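Local coordinates for nucleoprotein (Sendai virus, PDB 6M7D), which coats the viral RNA genome as a helical nucleocapsid, one subunit per six nucleotides, shielding it from nucleases and presenting it as template for transcription and replication, at residues 37-42 with 101-106. Sequence-based numbering, arbitrary orientation.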
ATOM      1  N   VAL A  37     -19.747   7.764  10.605  1.00  9.94           N
ATOM      2  CA  VAL A  37     -18.408   8.233  10.933  1.00  9.94           C
ATOM      3  C   VAL A  37     -18.530   9.234  12.068  1.00  9.94           C
ATOM      4  O   VAL A  37     -19.320  10.179  11.986  1.00  9.94           O
ATOM      5  CB  VAL A  37     -17.714   8.861   9.714  1.00  9.94           C
ATOM      6  CG1 VAL A  37     -16.367   9.412  10.114  1.00  9.94           C
ATOM      7  CG2 VAL A  37     -17.555   7.836   8.637  1.00  9.94           C
ATOM      8  N   PHE A  38     -17.747   9.034  13.117  1.00  9.96           N
ATOM      9  CA  PHE A  38     -17.830   9.840  14.325  1.00  9.96           C
ATOM     10  C   PHE A  38     -16.634  10.775  14.388  1.00  9.96           C
ATOM     11  O   PHE A  38     -15.488  10.321  14.433  1.00  9.96           O
ATOM     12  CB  PHE A  38     -17.895   8.947  15.559  1.00  9.96           C
ATOM     13  CG  PHE A  38     -18.982   7.931  15.492  1.00  9.96           C
ATOM     14  CD1 PHE A  38     -20.245   8.225  15.956  1.00  9.96           C
ATOM     15  CD2 PHE A  38     -18.750   6.687  14.946  1.00  9.96           C
ATOM     16  CE1 PHE A  38     -21.250   7.295  15.886  1.00  9.96           C
ATOM     17  CE2 PHE A  38     -19.754   5.755  14.877  1.00  9.96           C
ATOM     18  CZ  PHE A  38     -21.004   6.059  15.346  1.00  9.96           C
ATOM     19  N   VAL A  39     -16.906  12.074  14.387  1.00 10.30           N
ATOM     20  CA  VAL A  39     -15.881  13.102  14.485  1.00 10.30           C
ATOM     21  C   VAL A  39     -15.975  13.727  15.865  1.00 10.30           C
ATOM     22  O   VAL A  39     -17.027  13.668  16.508  1.00 10.30           O
ATOM     23  CB  VAL A  39     -16.036  14.157  13.378  1.00 10.30           C
ATOM     24  CG1 VAL A  39     -16.081  13.484  12.025  1.00 10.30           C
ATOM     25  CG2 VAL A  39     -17.279  14.978  13.596  1.00 10.30           C
ATOM     26  N   LEU A  40     -14.869  14.292  16.336  1.00 11.81           N
ATOM     27  CA  LEU A  40     -14.869  14.932  17.644  1.00 11.81           C
ATOM     28  C   LEU A  40     -15.236  16.399  17.516  1.00 11.81           C
ATOM     29  O   LEU A  40     -14.598  17.149  16.772  1.00 11.81           O
ATOM     30  CB  LEU A  40     -13.503  14.798  18.308  1.00 11.81           C
ATOM     31  CG  LEU A  40     -12.954  13.394  18.514  1.00 11.81           C
ATOM     32  CD1 LEU A  40     -11.901  13.410  19.598  1.00 11.81           C
ATOM     33  CD2 LEU A  40     -14.067  12.445  18.862  1.00 11.81           C
ATOM     34  N   GLY A  41     -16.261  16.805  18.240  1.00 14.49           N
ATOM     35  CA  GLY A  41     -16.603  18.200  18.331  1.00 14.49           C
ATOM     36  C   GLY A  41     -15.652  18.938  19.240  1.00 14.49           C
ATOM     37  O   GLY A  41     -14.832  18.350  19.960  1.00 14.49           O
ATOM     38  N   PRO A  42     -15.748  20.267  19.220  1.00 16.52           N
ATOM     39  CA  PRO A  42     -14.853  21.067  20.069  1.00 16.52           C
ATOM     40  C   PRO A  42     -15.077  20.848  21.552  1.00 16.52           C
ATOM     41  O   PRO A  42     -14.280  21.327  22.367  1.00 16.52           O
ATOM     42  CB  PRO A  42     -15.169  22.508  19.647  1.00 16.52           C
ATOM     43  CG  PRO A  42     -16.526  22.440  19.034  1.00 16.52           C
ATOM     44  CD  PRO A  42     -16.622  21.104  18.383  1.00 16.52           C
ATOM     45  N   TYR A 101     -21.088   8.422   3.882  1.00 10.95           N
ATOM     46  CA  TYR A 101     -20.614   8.661   5.236  1.00 10.95           C
ATOM     47  C   TYR A 101     -21.591   9.586   5.944  1.00 10.95           C
ATOM     48  O   TYR A 101     -21.836  10.705   5.485  1.00 10.95           O
ATOM     49  CB  TYR A 101     -19.212   9.263   5.224  1.00 10.95           C
ATOM     50  CG  TYR A 101     -18.131   8.277   4.865  1.00 10.95           C
ATOM     51  CD1 TYR A 101     -18.119   7.006   5.411  1.00 10.95           C
ATOM     52  CD2 TYR A 101     -17.130   8.614   3.978  1.00 10.95           C
ATOM     53  CE1 TYR A 101     -17.135   6.106   5.090  1.00 10.95           C
ATOM     54  CE2 TYR A 101     -16.144   7.720   3.649  1.00 10.95           C
ATOM     55  CZ  TYR A 101     -16.150   6.468   4.206  1.00 10.95           C
ATOM     56  OH  TYR A 101     -15.165   5.571   3.876  1.00 10.95           O
ATOM     57  N   VAL A 102     -22.155   9.114   7.049  1.00 10.69           N
ATOM     58  CA  VAL A 102     -23.024   9.917   7.898  1.00 10.69           C
ATOM     59  C   VAL A 102     -22.188  10.373   9.080  1.00 10.69           C
ATOM     60  O   VAL A 102     -21.843   9.576   9.955  1.00 10.69           O
ATOM     61  CB  VAL A 102     -24.258   9.132   8.355  1.00 10.69           C
ATOM     62  CG1 VAL A 102     -25.339  10.083   8.817  1.00 10.69           C
ATOM     63  CG2 VAL A 102     -24.762   8.272   7.236  1.00 10.69           C
ATOM     64  N   ILE A 103     -21.860  11.657   9.110  1.00 11.80           N
ATOM     65  CA  ILE A 103     -20.937  12.181  10.106  1.00 11.80           C
ATOM     66  C   ILE A 103     -21.694  12.460  11.395  1.00 11.80           C
ATOM     67  O   ILE A 103     -22.614  13.283  11.424  1.00 11.80           O
ATOM     68  CB  ILE A 103     -20.234  13.443   9.593  1.00 11.80           C
ATOM     69  CG1 ILE A 103     -19.358  13.095   8.393  1.00 11.80           C
ATOM     70  CG2 ILE A 103     -19.409  14.062  10.691  1.00 11.80           C
ATOM     71  CD1 ILE A 103     -18.762  14.288   7.724  1.00 11.80           C
ATOM     72  N   TYR A 104     -21.311  11.768  12.458  1.00 14.02           N
ATOM     73  CA  TYR A 104     -21.813  12.014  13.798  1.00 14.02           C
ATOM     74  C   TYR A 104     -20.738  12.740  14.592  1.00 14.02           C
ATOM     75  O   TYR A 104     -19.547  12.609  14.310  1.00 14.02           O
ATOM     76  CB  TYR A 104     -22.180  10.708  14.504  1.00 14.02           C
ATOM     77  CG  TYR A 104     -23.420  10.009  13.989  1.00 14.02           C
ATOM     78  CD1 TYR A 104     -23.909  10.250  12.718  1.00 14.02           C
ATOM     79  CD2 TYR A 104     -24.102   9.103  14.786  1.00 14.02           C
ATOM     80  CE1 TYR A 104     -25.036   9.611  12.256  1.00 14.02           C
ATOM     81  CE2 TYR A 104     -25.231   8.461  14.334  1.00 14.02           C
ATOM     82  CZ  TYR A 104     -25.694   8.719  13.068  1.00 14.02           C
ATOM     83  OH  TYR A 104     -26.821   8.080  12.609  1.00 14.02           O
ATOM     84  N   ASN A 105     -21.160  13.511  15.584  1.00 15.40           N
ATOM     85  CA  ASN A 105     -20.238  14.275  16.410  1.00 15.40           C
ATOM     86  C   ASN A 105     -20.195  13.687  17.808  1.00 15.40           C
ATOM     87  O   ASN A 105     -21.238  13.503  18.439  1.00 15.40           O
ATOM     88  CB  ASN A 105     -20.640  15.747  16.470  1.00 15.40           C
ATOM     89  CG  ASN A 105     -20.365  16.473  15.178  1.00 15.40           C
ATOM     90  OD1 ASN A 105     -21.102  16.334  14.204  1.00 15.40           O
ATOM     91  ND2 ASN A 105     -19.298  17.257  15.159  1.00 15.40           N
ATOM     92  N   ILE A 106     -18.992  13.388  18.282  1.00 15.23           N
ATOM     93  CA  ILE A 106     -18.777  13.014  19.673  1.00 15.23           C
ATOM     94  C   ILE A 106     -18.620  14.304  20.463  1.00 15.23           C
ATOM     95  O   ILE A 106     -17.697  15.084  20.219  1.00 15.23           O
ATOM     96  CB  ILE A 106     -17.550  12.118  19.845  1.00 15.23           C
ATOM     97  CG1 ILE A 106     -17.551  10.992  18.818  1.00 15.23           C
ATOM     98  CG2 ILE A 106     -17.519  11.561  21.250  1.00 15.23           C
ATOM     99  CD1 ILE A 106     -18.696  10.065  18.976  1.00 15.23           C
TER
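V37 O is gripped twice from the neighbouring strand: Y104 N donates a hydrogen bond to it at 2.6 Å, and the CA-H of I103 adds a weaker contact. The motif recurs one step on at V39 O, which receives I106 N at 2.7 Å and the CA-H of N105. Y104 O returns the pattern, accepting V39 N at 2.7 Å, while V37 N and G41 N add bonds to V102 O and I106 O. Residues 37-42 and 101-106 thus illustrate parallel pairing, in which alternate residues of one strand use both N-H and C=O to bridge two residues of the other.

On one face, the F38 and Y104 side chains lie alongside each other, with ring planes nearly perpendicular (86°) and F38 CE1 3.6 Å from Y104 CD2. I106 comes in from the other side of the F38 ring, its CD1 3.7 Å from F38 CB, and receives L40 CD2 on its CB. On the opposite face, V39 CG1, set beside its own backbone N (chi1 -53°), meets I103 CG2 at 3.6 Å, its sister CG2 meets N105 ND2, and V37 CG2 touches Y101 CD1 obliquely.

The pair, probably part of Ncore, lies away from the RNA-binding residues, its nearest atom about 22 Å from the bound RNA. Three helices separate these parallel neighbours in the chain. Within this chain strand 33-40 is outermost in the mixed sheet, and 118-122 pairs antiparallel with 99-108 on its other side; helices 47-62 and 129-135 pack on the F38 and I106 face, helix 86-93 against V37, V39 and I103.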